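PDB 6JWS: 7,8-dihydro-6-hydroxymethylpterin pyrophosphokinase-dihydropteroate synthase, which probably catalyses two successive steps of folate biosynthesis, the pyrophosphorylation of 6-hydroxymethyl-7,8-dihydropterin by ATP and condensation of the resulting diphosphate with 4-aminobenzoate to 7,8-dihydropteroate. Local coordinates for residues B[17-22]-B[210-215]; B[524-529]-B[570-575]; B[585-590]-B[609-614]. The protein carries 1 engineered substitution. All coordinates share one frame; numbering follows the deposited sequence.

Contact 1. Residues B[17-22]-B[210-215]; sequences IAVLNL and DILFFN. With MG (magnesium ion), chain K; ATP (adenosine-5'-triphosphate), chain J.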
loop_
_atom_site.group_PDB
_atom_site.type_symbol
_atom_site.label_atom_id
_atom_site.label_comp_id
_atom_site.label_asym_id
_atom_site.label_seq_id
_atom_site.Cartn_x
_atom_site.Cartn_y
_atom_site.Cartn_z
ATOM N N ILE B 17 15.825 41.176 17.573
ATOM C CA ILE B 17 15.413 39.974 16.857
ATOM C C ILE B 17 15.541 40.169 15.344
ATOM O O ILE B 17 14.800 40.947 14.748
ATOM C CB ILE B 17 13.971 39.557 17.232
ATOM C CG1 ILE B 17 13.741 39.507 18.743
ATOM C CG2 ILE B 17 13.631 38.227 16.568
ATOM C CD1 ILE B 17 14.523 38.408 19.431
ATOM N N ALA B 18 16.423 39.387 14.717
ATOM C CA ALA B 18 16.552 39.331 13.268
ATOM C C ALA B 18 16.170 37.945 12.748
ATOM O O ALA B 18 16.438 36.939 13.408
ATOM C CB ALA B 18 17.973 39.624 12.869
ATOM N N VAL B 19 15.622 37.917 11.522
ATOM C CA VAL B 19 15.312 36.696 10.802
ATOM C C VAL B 19 16.154 36.684 9.532
ATOM O O VAL B 19 16.149 37.660 8.791
ATOM C CB VAL B 19 13.801 36.607 10.512
ATOM C CG1 VAL B 19 13.391 35.276 9.901
ATOM C CG2 VAL B 19 12.977 36.883 11.758
ATOM N N LEU B 20 16.907 35.597 9.322
ATOM C CA LEU B 20 17.826 35.477 8.203
ATOM C C LEU B 20 17.419 34.349 7.256
ATOM O O LEU B 20 16.788 33.371 7.667
ATOM C CB LEU B 20 19.250 35.219 8.714
ATOM C CG LEU B 20 19.816 36.193 9.746
ATOM C CD1 LEU B 20 21.266 35.837 10.033
ATOM C CD2 LEU B 20 19.713 37.643 9.269
ATOM N N ASN B 21 17.832 34.513 5.987
ATOM C CA ASN B 21 17.831 33.474 4.975
ATOM C C ASN B 21 19.277 33.106 4.629
ATOM O O ASN B 21 20.112 33.983 4.427
ATOM C CB ASN B 21 17.032 33.877 3.734
ATOM C CG ASN B 21 16.765 32.681 2.838
ATOM O OD1 ASN B 21 15.852 31.905 3.092
ATOM N ND2 ASN B 21 17.573 32.479 1.813
ATOM N N LEU B 22 19.565 31.797 4.578
ATOM C CA LEU B 22 20.864 31.254 4.207
ATOM C C LEU B 22 20.656 30.363 2.984
ATOM O O LEU B 22 19.895 29.408 3.058
ATOM C CB LEU B 22 21.404 30.395 5.360
ATOM C CG LEU B 22 22.015 31.085 6.584
ATOM C CD1 LEU B 22 21.135 32.191 7.145
ATOM C CD2 LEU B 22 22.302 30.061 7.672
ATOM N N ASP B 210 20.739 36.726 3.730
ATOM C CA ASP B 210 19.855 37.870 3.582
ATOM C C ASP B 210 19.232 38.172 4.928
ATOM O O ASP B 210 19.102 37.268 5.739
ATOM C CB ASP B 210 18.718 37.577 2.604
ATOM C CG ASP B 210 19.222 37.403 1.187
ATOM O OD1 ASP B 210 20.173 38.116 0.829
ATOM O OD2 ASP B 210 18.672 36.550 0.457
ATOM N N ILE B 211 18.860 39.438 5.155
ATOM C CA ILE B 211 18.107 39.756 6.352
ATOM C C ILE B 211 16.653 39.883 5.935
ATOM O O ILE B 211 16.346 40.693 5.077
ATOM C CB ILE B 211 18.601 41.042 7.033
ATOM C CG1 ILE B 211 20.117 41.033 7.251
ATOM C CG2 ILE B 211 17.831 41.282 8.328
ATOM C CD1 ILE B 211 20.633 42.294 7.917
ATOM N N LEU B 212 15.779 39.060 6.515
ATOM C CA LEU B 212 14.389 39.079 6.100
ATOM C C LEU B 212 13.626 40.050 6.989
ATOM O O LEU B 212 12.786 40.804 6.525
ATOM C CB LEU B 212 13.806 37.662 6.178
ATOM C CG LEU B 212 14.474 36.608 5.288
ATOM C CD1 LEU B 212 13.970 35.205 5.637
ATOM C CD2 LEU B 212 14.266 36.905 3.803
ATOM N N PHE B 213 13.888 39.994 8.290
ATOM C CA PHE B 213 13.194 40.868 9.208
ATOM C C PHE B 213 14.191 41.335 10.255
ATOM O O PHE B 213 15.183 40.662 10.519
ATOM C CB PHE B 213 12.045 40.137 9.903
ATOM C CG PHE B 213 10.893 39.735 9.017
ATOM C CD1 PHE B 213 10.029 40.688 8.494
ATOM C CD2 PHE B 213 10.657 38.392 8.726
ATOM C CE1 PHE B 213 8.954 40.309 7.693
ATOM C CE2 PHE B 213 9.584 38.017 7.930
ATOM C CZ PHE B 213 8.734 38.976 7.411
ATOM N N PHE B 214 13.899 42.491 10.842
ATOM C CA PHE B 214 14.683 43.019 11.948
ATOM C C PHE B 214 13.726 43.820 12.822
ATOM O O PHE B 214 13.280 44.903 12.443
ATOM C CB PHE B 214 15.853 43.856 11.422
ATOM C CG PHE B 214 16.930 44.141 12.438
ATOM C CD1 PHE B 214 16.668 44.909 13.561
ATOM C CD2 PHE B 214 18.214 43.655 12.254
ATOM C CE1 PHE B 214 17.664 45.159 14.494
ATOM C CE2 PHE B 214 19.208 43.914 13.184
ATOM C CZ PHE B 214 18.931 44.672 14.297
ATOM N N ASN B 215 13.379 43.245 13.970
ATOM C CA ASN B 215 12.312 43.797 14.776
ATOM C C ASN B 215 11.121 44.050 13.857
ATOM O O ASN B 215 10.935 43.320 12.876
ATOM C CB ASN B 215 12.806 44.979 15.615
ATOM C CG ASN B 215 13.871 44.558 16.612
ATOM O OD1 ASN B 215 13.940 43.388 17.004
ATOM N ND2 ASN B 215 14.721 45.493 17.013
HETATM MG MG MG K . 20.956 38.002 -1.335
HETATM P PG ATP J . 19.183 40.354 -2.382
HETATM O O1G ATP J . 18.331 39.192 -2.860
HETATM O O2G ATP J . 18.428 41.673 -2.373
HETATM O O3G ATP J . 19.843 40.058 -1.051
HETATM P PB ATP J . 20.996 39.632 -4.666
HETATM O O1B ATP J . 21.665 40.536 -5.642
HETATM O O2B ATP J . 20.010 38.618 -5.157
HETATM O O3B ATP J . 20.355 40.531 -3.500
HETATM P PA ATP J . 23.195 39.319 -2.757
HETATM O O1A ATP J . 22.695 38.915 -1.404
HETATM O O2A ATP J . 24.555 38.860 -3.172
HETATM O O3A ATP J . 22.129 38.848 -3.856
HETATM O "O5'" ATP J . 23.107 40.915 -2.911
HETATM C "C5'" ATP J . 22.544 41.680 -1.813
HETATM C "C4'" ATP J . 22.344 43.107 -2.250
HETATM O "O4'" ATP J . 21.019 43.563 -1.870
HETATM C "C3'" ATP J . 23.321 44.114 -1.632
HETATM O "O3'" ATP J . 23.610 45.121 -2.594
HETATM C "C2'" ATP J . 22.552 44.595 -0.398
HETATM O "O2'" ATP J . 22.856 45.901 0.033
HETATM C "C1'" ATP J . 21.116 44.591 -0.906
HETATM N N9 ATP J . 20.134 44.364 0.156
HETATM C C8 ATP J . 19.032 45.138 0.410
HETATM N N7 ATP J . 18.326 44.695 1.424
HETATM C C5 ATP J . 18.991 43.548 1.837
HETATM C C6 ATP J . 18.723 42.617 2.858
HETATM N N6 ATP J . 17.681 42.716 3.675
HETATM N N1 ATP J . 19.590 41.583 3.010
HETATM C C2 ATP J . 20.642 41.499 2.182
HETATM N N3 ATP J . 20.987 42.315 1.186
HETATM C C4 ATP J . 20.111 43.334 1.065
HETATM O O HOH W 1 19.905 34.257 1.084
HETATM O O HOH W 2 19.148 36.842 -2.119
#

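Contact 2. Residues B[524-529]-B[570-575]; sequences YSVVLM and YRILFD. With PT1 (pteroic acid), chain I.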
loop_
_atom_site.group_PDB
_atom_site.type_symbol
_atom_site.label_atom_id
_atom_site.label_comp_id
_atom_site.label_asym_id
_atom_site.label_seq_id
_atom_site.Cartn_x
_atom_site.Cartn_y
_atom_site.Cartn_z
ATOM N N TYR B 524 24.979 17.555 15.738
ATOM C CA TYR B 524 24.551 16.165 15.742
ATOM C C TYR B 524 23.029 16.067 15.706
ATOM O O TYR B 524 22.325 16.904 16.272
ATOM C CB TYR B 524 25.084 15.408 16.961
ATOM C CG TYR B 524 26.583 15.363 17.058
ATOM C CD1 TYR B 524 27.307 14.356 16.441
ATOM C CD2 TYR B 524 27.282 16.322 17.777
ATOM C CE1 TYR B 524 28.689 14.286 16.539
ATOM C CE2 TYR B 524 28.667 16.272 17.889
ATOM C CZ TYR B 524 29.371 15.255 17.258
ATOM O OH TYR B 524 30.730 15.205 17.354
ATOM N N SER B 525 22.551 14.990 15.069
ATOM C CA SER B 525 21.127 14.739 14.954
ATOM C C SER B 525 20.638 13.971 16.168
ATOM O O SER B 525 21.424 13.370 16.898
ATOM C CB SER B 525 20.855 14.001 13.696
ATOM O OG SER B 525 21.098 14.870 12.612
ATOM N N VAL B 526 19.315 13.948 16.340
ATOM C CA VAL B 526 18.751 13.434 17.570
ATOM C C VAL B 526 17.376 12.846 17.282
ATOM O O VAL B 526 16.584 13.458 16.557
ATOM C CB VAL B 526 18.690 14.521 18.660
ATOM C CG1 VAL B 526 18.033 15.822 18.184
ATOM C CG2 VAL B 526 18.056 13.990 19.944
ATOM N N VAL B 527 17.120 11.669 17.878
ATOM C CA VAL B 527 15.803 11.071 17.875
ATOM C C VAL B 527 15.134 11.399 19.217
ATOM O O VAL B 527 15.706 11.156 20.275
ATOM C CB VAL B 527 15.898 9.553 17.610
ATOM C CG1 VAL B 527 14.521 8.897 17.471
ATOM C CG2 VAL B 527 16.769 9.234 16.384
ATOM N N LEU B 528 13.918 11.965 19.167
ATOM C CA LEU B 528 13.123 12.171 20.362
ATOM C C LEU B 528 11.981 11.163 20.380
ATOM O O LEU B 528 11.176 11.091 19.438
ATOM C CB LEU B 528 12.561 13.596 20.376
ATOM C CG LEU B 528 13.579 14.728 20.221
ATOM C CD1 LEU B 528 12.844 16.055 20.011
ATOM C CD2 LEU B 528 14.527 14.789 21.429
ATOM N N MET B 529 11.889 10.418 21.480
ATOM C CA MET B 529 10.853 9.404 21.575
ATOM C C MET B 529 9.902 9.730 22.731
ATOM O O MET B 529 10.339 10.250 23.754
ATOM C CB MET B 529 11.479 8.020 21.788
ATOM C CG MET B 529 10.537 6.877 21.489
ATOM S SD MET B 529 11.133 5.316 22.197
ATOM C CE MET B 529 10.523 5.505 23.877
ATOM N N TYR B 570 15.971 20.551 11.044
ATOM C CA TYR B 570 16.077 19.453 10.096
ATOM C C TYR B 570 16.914 18.303 10.674
ATOM O O TYR B 570 17.106 17.286 10.013
ATOM C CB TYR B 570 16.652 19.969 8.771
ATOM C CG TYR B 570 17.957 20.707 8.914
ATOM C CD1 TYR B 570 19.150 20.015 8.961
ATOM C CD2 TYR B 570 17.996 22.083 9.063
ATOM C CE1 TYR B 570 20.361 20.656 9.143
ATOM C CE2 TYR B 570 19.199 22.745 9.236
ATOM C CZ TYR B 570 20.383 22.028 9.264
ATOM O OH TYR B 570 21.583 22.650 9.451
ATOM N N ARG B 571 17.385 18.436 11.925
ATOM C CA ARG B 571 18.208 17.388 12.525
ATOM C C ARG B 571 17.458 16.649 13.638
ATOM O O ARG B 571 18.059 15.855 14.356
ATOM C CB ARG B 571 19.530 17.949 13.069
ATOM C CG ARG B 571 20.607 18.140 12.008
ATOM C CD ARG B 571 21.940 18.561 12.610
ATOM N NE ARG B 571 23.012 18.611 11.629
ATOM C CZ ARG B 571 23.754 17.574 11.248
ATOM N NH1 ARG B 571 23.519 16.369 11.762
ATOM N NH2 ARG B 571 24.715 17.745 10.353
ATOM N N ILE B 572 16.153 16.883 13.768
ATOM C CA ILE B 572 15.381 16.320 14.869
ATOM C C ILE B 572 14.368 15.339 14.293
ATOM O O ILE B 572 13.577 15.717 13.439
ATOM C CB ILE B 572 14.663 17.451 15.636
ATOM C CG1 ILE B 572 15.680 18.451 16.202
ATOM C CG2 ILE B 572 13.741 16.892 16.713
ATOM C CD1 ILE B 572 15.080 19.743 16.686
ATOM N N LEU B 573 14.382 14.094 14.779
ATOM C CA LEU B 573 13.474 13.068 14.296
ATOM C C LEU B 573 12.516 12.686 15.416
ATOM O O LEU B 573 12.868 12.821 16.593
ATOM C CB LEU B 573 14.323 11.890 13.834
ATOM C CG LEU B 573 15.335 12.265 12.745
ATOM C CD1 LEU B 573 16.749 12.173 13.278
ATOM C CD2 LEU B 573 15.179 11.351 11.549
ATOM N N PHE B 574 11.298 12.276 15.030
ATOM C CA PHE B 574 10.232 11.941 15.959
ATOM C C PHE B 574 10.071 10.434 16.025
ATOM O O PHE B 574 10.184 9.751 15.002
ATOM C CB PHE B 574 8.877 12.458 15.466
ATOM C CG PHE B 574 8.684 13.953 15.512
ATOM C CD1 PHE B 574 9.579 14.809 14.895
ATOM C CD2 PHE B 574 7.552 14.506 16.073
ATOM C CE1 PHE B 574 9.371 16.184 14.934
ATOM C CE2 PHE B 574 7.357 15.877 16.141
ATOM C CZ PHE B 574 8.274 16.717 15.581
ATOM N N ASP B 575 9.740 9.950 17.232
ATOM C CA ASP B 575 9.468 8.539 17.452
ATOM C C ASP B 575 8.311 8.430 18.446
ATOM O O ASP B 575 8.388 8.961 19.551
ATOM C CB ASP B 575 10.747 7.789 17.856
ATOM C CG ASP B 575 10.559 6.286 18.012
ATOM O OD1 ASP B 575 9.396 5.829 18.022
ATOM O OD2 ASP B 575 11.578 5.557 18.073
HETATM C C2 PT1 I . 12.178 2.414 20.040
HETATM C C3 PT1 I . 13.073 1.665 20.924
HETATM C C5 PT1 I . 14.371 2.283 21.211
HETATM N N6 PT1 I . 12.754 0.462 21.460
HETATM C C7 PT1 I . 13.765 4.165 19.857
HETATM N N9 PT1 I . 14.657 3.497 20.658
HETATM C C10 PT1 I . 13.634 -0.153 22.294
HETATM N N11 PT1 I . 14.077 5.403 19.326
HETATM C C12 PT1 I . 14.853 0.443 22.592
HETATM C C21 PT1 I . 7.490 -4.424 23.844
HETATM O O22 PT1 I . 7.543 -5.629 23.476
HETATM O O1 PT1 I . 10.974 1.913 19.740
HETATM N N4 PT1 I . 12.562 3.611 19.547
HETATM N N8 PT1 I . 15.201 1.625 22.039
HETATM C C13 PT1 I . 13.241 -1.466 22.916
HETATM N N14 PT1 I . 12.178 -1.209 23.926
HETATM C C15 PT1 I . 11.055 -1.964 23.923
HETATM C C16 PT1 I . 9.826 -1.407 24.339
HETATM C C17 PT1 I . 11.147 -3.331 23.503
HETATM C C18 PT1 I . 8.665 -2.217 24.314
HETATM C C19 PT1 I . 9.979 -4.134 23.502
HETATM C C20 PT1 I . 8.737 -3.570 23.888
HETATM O O23 PT1 I . 6.399 -3.927 24.170
#

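Contact 3. Residues B[585-590]-B[609-614]; sequences DQSIKL and KRFIAH. With PT1 (pteroic acid), chain I; ACT (acetate ion), chain N.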
loop_
_atom_site.group_PDB
_atom_site.type_symbol
_atom_site.label_atom_id
_atom_site.label_comp_id
_atom_site.label_asym_id
_atom_site.label_seq_id
_atom_site.Cartn_x
_atom_site.Cartn_y
_atom_site.Cartn_z
ATOM N N ASP B 585 -3.418 -2.529 21.369
ATOM C CA ASP B 585 -4.366 -1.799 20.529
ATOM C C ASP B 585 -3.943 -0.343 20.313
ATOM O O ASP B 585 -4.277 0.234 19.280
ATOM C CB ASP B 585 -5.818 -1.935 21.012
ATOM C CG ASP B 585 -6.408 -3.329 20.784
ATOM O OD1 ASP B 585 -6.025 -3.999 19.773
ATOM O OD2 ASP B 585 -7.246 -3.757 21.620
ATOM N N GLN B 586 -3.207 0.237 21.277
ATOM C CA GLN B 586 -2.771 1.625 21.182
ATOM C C GLN B 586 -1.569 1.718 20.259
ATOM O O GLN B 586 -1.476 2.649 19.471
ATOM C CB GLN B 586 -2.481 2.246 22.557
ATOM C CG GLN B 586 -3.730 2.405 23.411
ATOM C CD GLN B 586 -3.442 2.839 24.829
ATOM O OE1 GLN B 586 -2.551 2.291 25.488
ATOM N NE2 GLN B 586 -4.219 3.802 25.331
ATOM N N SER B 587 -0.659 0.746 20.374
ATOM C CA SER B 587 0.461 0.641 19.452
ATOM C C SER B 587 -0.069 0.569 18.019
ATOM O O SER B 587 0.381 1.319 17.156
ATOM C CB SER B 587 1.344 -0.554 19.787
ATOM O OG SER B 587 2.114 -0.294 20.945
ATOM N N ILE B 588 -1.097 -0.258 17.794
ATOM C CA ILE B 588 -1.691 -0.394 16.467
ATOM C C ILE B 588 -2.305 0.932 16.033
ATOM O O ILE B 588 -2.154 1.366 14.886
ATOM C CB ILE B 588 -2.703 -1.562 16.420
ATOM C CG1 ILE B 588 -1.969 -2.904 16.422
ATOM C CG2 ILE B 588 -3.587 -1.446 15.195
ATOM C CD1 ILE B 588 -2.691 -4.022 17.190
ATOM N N LYS B 589 -2.987 1.587 16.978
ATOM C CA LYS B 589 -3.675 2.817 16.644
ATOM C C LYS B 589 -2.678 3.891 16.232
ATOM O O LYS B 589 -2.946 4.641 15.299
ATOM C CB LYS B 589 -4.546 3.333 17.790
ATOM C CG LYS B 589 -5.392 4.556 17.415
ATOM C CD LYS B 589 -6.711 4.558 18.134
ATOM C CE LYS B 589 -7.353 5.929 18.186
ATOM N NZ LYS B 589 -7.831 6.349 16.846
ATOM N N LEU B 590 -1.532 3.955 16.922
ATOM C CA LEU B 590 -0.514 4.914 16.536
ATOM C C LEU B 590 -0.062 4.659 15.094
ATOM O O LEU B 590 0.135 5.614 14.357
ATOM C CB LEU B 590 0.664 4.843 17.524
ATOM C CG LEU B 590 0.380 5.452 18.899
ATOM C CD1 LEU B 590 1.438 5.042 19.899
ATOM C CD2 LEU B 590 0.261 6.976 18.829
ATOM N N LYS B 609 8.297 -6.641 19.021
ATOM C CA LYS B 609 7.570 -6.178 20.195
ATOM C C LYS B 609 6.298 -7.001 20.368
ATOM O O LYS B 609 5.771 -7.561 19.406
ATOM C CB LYS B 609 7.266 -4.677 20.090
ATOM C CG LYS B 609 8.507 -3.794 20.082
ATOM C CD LYS B 609 8.289 -2.312 20.257
ATOM C CE LYS B 609 9.633 -1.665 20.576
ATOM N NZ LYS B 609 9.607 -0.184 20.523
ATOM N N ARG B 610 5.781 -6.999 21.600
ATOM C CA ARG B 610 4.644 -7.814 21.990
ATOM C C ARG B 610 3.406 -7.501 21.153
ATOM O O ARG B 610 2.621 -8.400 20.882
ATOM C CB ARG B 610 4.330 -7.589 23.472
ATOM C CG ARG B 610 5.299 -8.238 24.451
ATOM C CD ARG B 610 5.083 -7.599 25.823
ATOM N NE ARG B 610 5.317 -6.150 25.882
ATOM C CZ ARG B 610 5.026 -5.338 26.906
ATOM N NH1 ARG B 610 4.467 -5.817 28.011
ATOM N NH2 ARG B 610 5.291 -4.042 26.816
ATOM N N PHE B 611 3.196 -6.242 20.748
ATOM C CA PHE B 611 1.971 -5.923 20.030
ATOM C C PHE B 611 1.883 -6.678 18.698
ATOM O O PHE B 611 0.779 -6.862 18.191
ATOM C CB PHE B 611 1.784 -4.414 19.848
ATOM C CG PHE B 611 2.592 -3.787 18.744
ATOM C CD1 PHE B 611 3.895 -3.361 18.971
ATOM C CD2 PHE B 611 2.049 -3.620 17.477
ATOM C CE1 PHE B 611 4.642 -2.782 17.944
ATOM C CE2 PHE B 611 2.797 -3.042 16.462
ATOM C CZ PHE B 611 4.080 -2.597 16.697
ATOM N N ILE B 612 3.021 -7.097 18.121
ATOM C CA ILE B 612 2.963 -7.866 16.882
ATOM C C ILE B 612 2.246 -9.205 17.109
ATOM O O ILE B 612 1.342 -9.551 16.353
ATOM C CB ILE B 612 4.355 -8.086 16.260
ATOM C CG1 ILE B 612 5.102 -6.768 16.011
ATOM C CG2 ILE B 612 4.207 -8.917 14.992
ATOM C CD1 ILE B 612 6.480 -6.932 15.421
ATOM N N ALA B 613 2.641 -9.947 18.160
ATOM C CA ALA B 613 2.037 -11.230 18.510
ATOM C C ALA B 613 0.540 -11.087 18.749
ATOM O O ALA B 613 -0.213 -12.003 18.458
ATOM C CB ALA B 613 2.701 -11.833 19.721
ATOM N N HIS B 614 0.111 -9.918 19.222
ATOM C CA HIS B 614 -1.280 -9.684 19.554
ATOM C C HIS B 614 -2.112 -9.589 18.280
ATOM O O HIS B 614 -3.344 -9.592 18.335
ATOM C CB HIS B 614 -1.342 -8.387 20.366
ATOM C CG HIS B 614 -2.693 -7.829 20.639
ATOM N ND1 HIS B 614 -3.399 -8.140 21.794
ATOM C CD2 HIS B 614 -3.436 -6.926 19.965
ATOM C CE1 HIS B 614 -4.545 -7.470 21.813
ATOM N NE2 HIS B 614 -4.598 -6.720 20.685
HETATM C C2 PT1 I . 12.178 2.414 20.040
HETATM C C3 PT1 I . 13.073 1.665 20.924
HETATM C C5 PT1 I . 14.371 2.283 21.211
HETATM N N6 PT1 I . 12.754 0.462 21.460
HETATM C C7 PT1 I . 13.765 4.165 19.857
HETATM N N9 PT1 I . 14.657 3.497 20.658
HETATM C C10 PT1 I . 13.634 -0.153 22.294
HETATM N N11 PT1 I . 14.077 5.403 19.326
HETATM C C12 PT1 I . 14.853 0.443 22.592
HETATM C C21 PT1 I . 7.490 -4.424 23.844
HETATM O O22 PT1 I . 7.543 -5.629 23.476
HETATM O O1 PT1 I . 10.974 1.913 19.740
HETATM N N4 PT1 I . 12.562 3.611 19.547
HETATM N N8 PT1 I . 15.201 1.625 22.039
HETATM C C13 PT1 I . 13.241 -1.466 22.916
HETATM N N14 PT1 I . 12.178 -1.209 23.926
HETATM C C15 PT1 I . 11.055 -1.964 23.923
HETATM C C16 PT1 I . 9.826 -1.407 24.339
HETATM C C17 PT1 I . 11.147 -3.331 23.503
HETATM C C18 PT1 I . 8.665 -2.217 24.314
HETATM C C19 PT1 I . 9.979 -4.134 23.502
HETATM C C20 PT1 I . 8.737 -3.570 23.888
HETATM O O23 PT1 I . 6.399 -3.927 24.170
HETATM C C ACT N . -6.963 4.570 23.495
HETATM O O ACT N . -6.450 5.556 24.045
HETATM O OXT ACT N . -7.194 4.508 22.271
HETATM C CH3 ACT N . -7.343 3.350 24.374
#

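Contact 1. Residues B[17-22]-B[210-215]
A chi1 of -173° swings CG1 of Val19 away from the backbone nitrogen and leaves CG2 beside it, 3.9 Å from Phe213 CB; the two side chains run side by side, and Val19 CB sits at the edge of the Phe213 ring. Leu212 CG lies beside its backbone N (chi1 -61°), which carries CD1 to within 3.8 Å of Asn21 CB. Leu212 and Phe213 both oppose Val19, a classic beta bulge in the antiparallel pairing of strands 16-24 and 208-214. Val19 O therefore accepts two bonds, a short one from Leu212 N (2.7 Å) and a longer one from Phe213 N (3.3 Å). Strand 208-214 is the outermost on this side of the six-stranded sheet of the pyrophosphokinase part, and it presents the nucleotide site. Ile211 reads the adenine with its backbone: its N donates almost straight to ATP N1 (3.1 Å, 176°), while ATP N6 donates to Ile211 O. One residue earlier, Asp210 OD1 binds the magnesium ion at 2.3 Å; Asp208 is a second protein ligand of the metal. At the far end of the ladder, Ile17 N donates to Asn215 OD1 at 3.0 Å, and Asn215 ND2 turns to Asn16.

Contact 2. Residues B[524-529]-B[570-575]
Arg571 meets Ser525 along almost the whole length of its side chain. Its CB lies 3.5 Å from Ser525 OG and its CG slightly closer, and the chain then runs extended from CG to NE past the same hydroxyl, with CD also near the carbonyl oxygen of Tyr524. At the tip, NH1 donates to Ser525 OG at 3.0 Å in a bent bond (134°), the oxygen lying 24° out of the guanidinium plane. NE forms a salt bridge with Glu35 and NH2 is bonded to Lys379 O, while Ser525 OG is itself hydrogen-bonded to Val377 O. Beyond this end, strands 525-529 and 572-575 pair in parallel, neighbours in the TIM barrel of the synthase; Leu528 N meets Leu573 O at 2.9 Å. Leu528 CD1 packs 3.5 Å from Ile572 CG2 on the face covered by helix 547-564. On the other face Met529 CG lies against the Asp575 carboxylate, whose OD2 accepts from pteroic acid N11 (2.8 Å) and approaches N4 at 2.6 Å. Two pterin nitrogens meeting one carboxylate oxygen imply that Asp575 recognises the amino edge of the pterin, with Gly577 N bonded to OD1 helping to fix the group's rotation.

Contact 3. Residues B[585-590]-B[609-614]
This is a small helix-helix contact beside the pteroic acid pocket of the synthase barrel, where helix 584-592 meets the short helix 610-613, whose internal hydrogen bonds are partly weak. Its buried part is a CH-pi contact: Ser587 CB stands over one face of the Phe611 ring, 3.9 Å from the centroid and 22° off the ring normal, closest to CG. Phe611 holds its CG between the backbone N and the carbonyl carbon (chi1 79°), and this turns the ring face to the serine, while Ile612 CG1 lies over the opposite face. Ile588 CG1 adds an oblique apolar touch at Phe611 CD2. The Ser587 hydroxyl is hydrogen-bonded to Gly579 N, and the CB methylene packs on the ring. Nearer the solvent, His614 NE2 donates to Asp585 OD1 at 3.2 Å. The carboxylate and imidazole planes are 73° apart, and the nitrogen arrives from above the carboxylate plane. Ile588 CD1 approaches the edge of the same imidazole at CD2, and Lys702 of the second subunit packs on both Asp585 and Ile588.

The segment 609-614 also grips the ligand. Lys609 runs extended along one face of the aminobenzoate ring of pteroic acid, its CE 3.6 Å from C15, and ends with NZ bonded to O1 of the pterin at 2.6 Å and also held by the carbonyl oxygens of Leu578 and Gly605. Arg610 holds the carboxylate through its backbone N to O22 and through NE and NH2 to O23, which lies in the guanidinium plane; NH1 forms a salt bridge with Asp539. Arg610 would offset the charge of the ligand's carboxylate, while Lys609 recognises the pterin oxygen by hydrogen bonding, and the out-of-plane His614-Asp585 hydrogen bond ties the two segments together at the solvent-facing end.

The three contacts follow one another along the chain and fall in two catalytic parts. Contact 1 belongs to the antiparallel sheet of the pyrophosphokinase, whereas contacts 2 and 3 belong to the TIM barrel of the synthase. The centres of contacts 1 and 2 are about 26 Å apart and those of contacts 1 and 3 about 46 Å, on opposite sides of the chain's centre. Contacts 2 and 3 are closer, about 23 Å between centres, helix 584-592 following strand 572-575. Both touch the same pteroic acid, contact 2 at its pterin and contact 3 along its length, while ATP and magnesium sit at contact 1, so the two activities, carried on one chain, use separate sites.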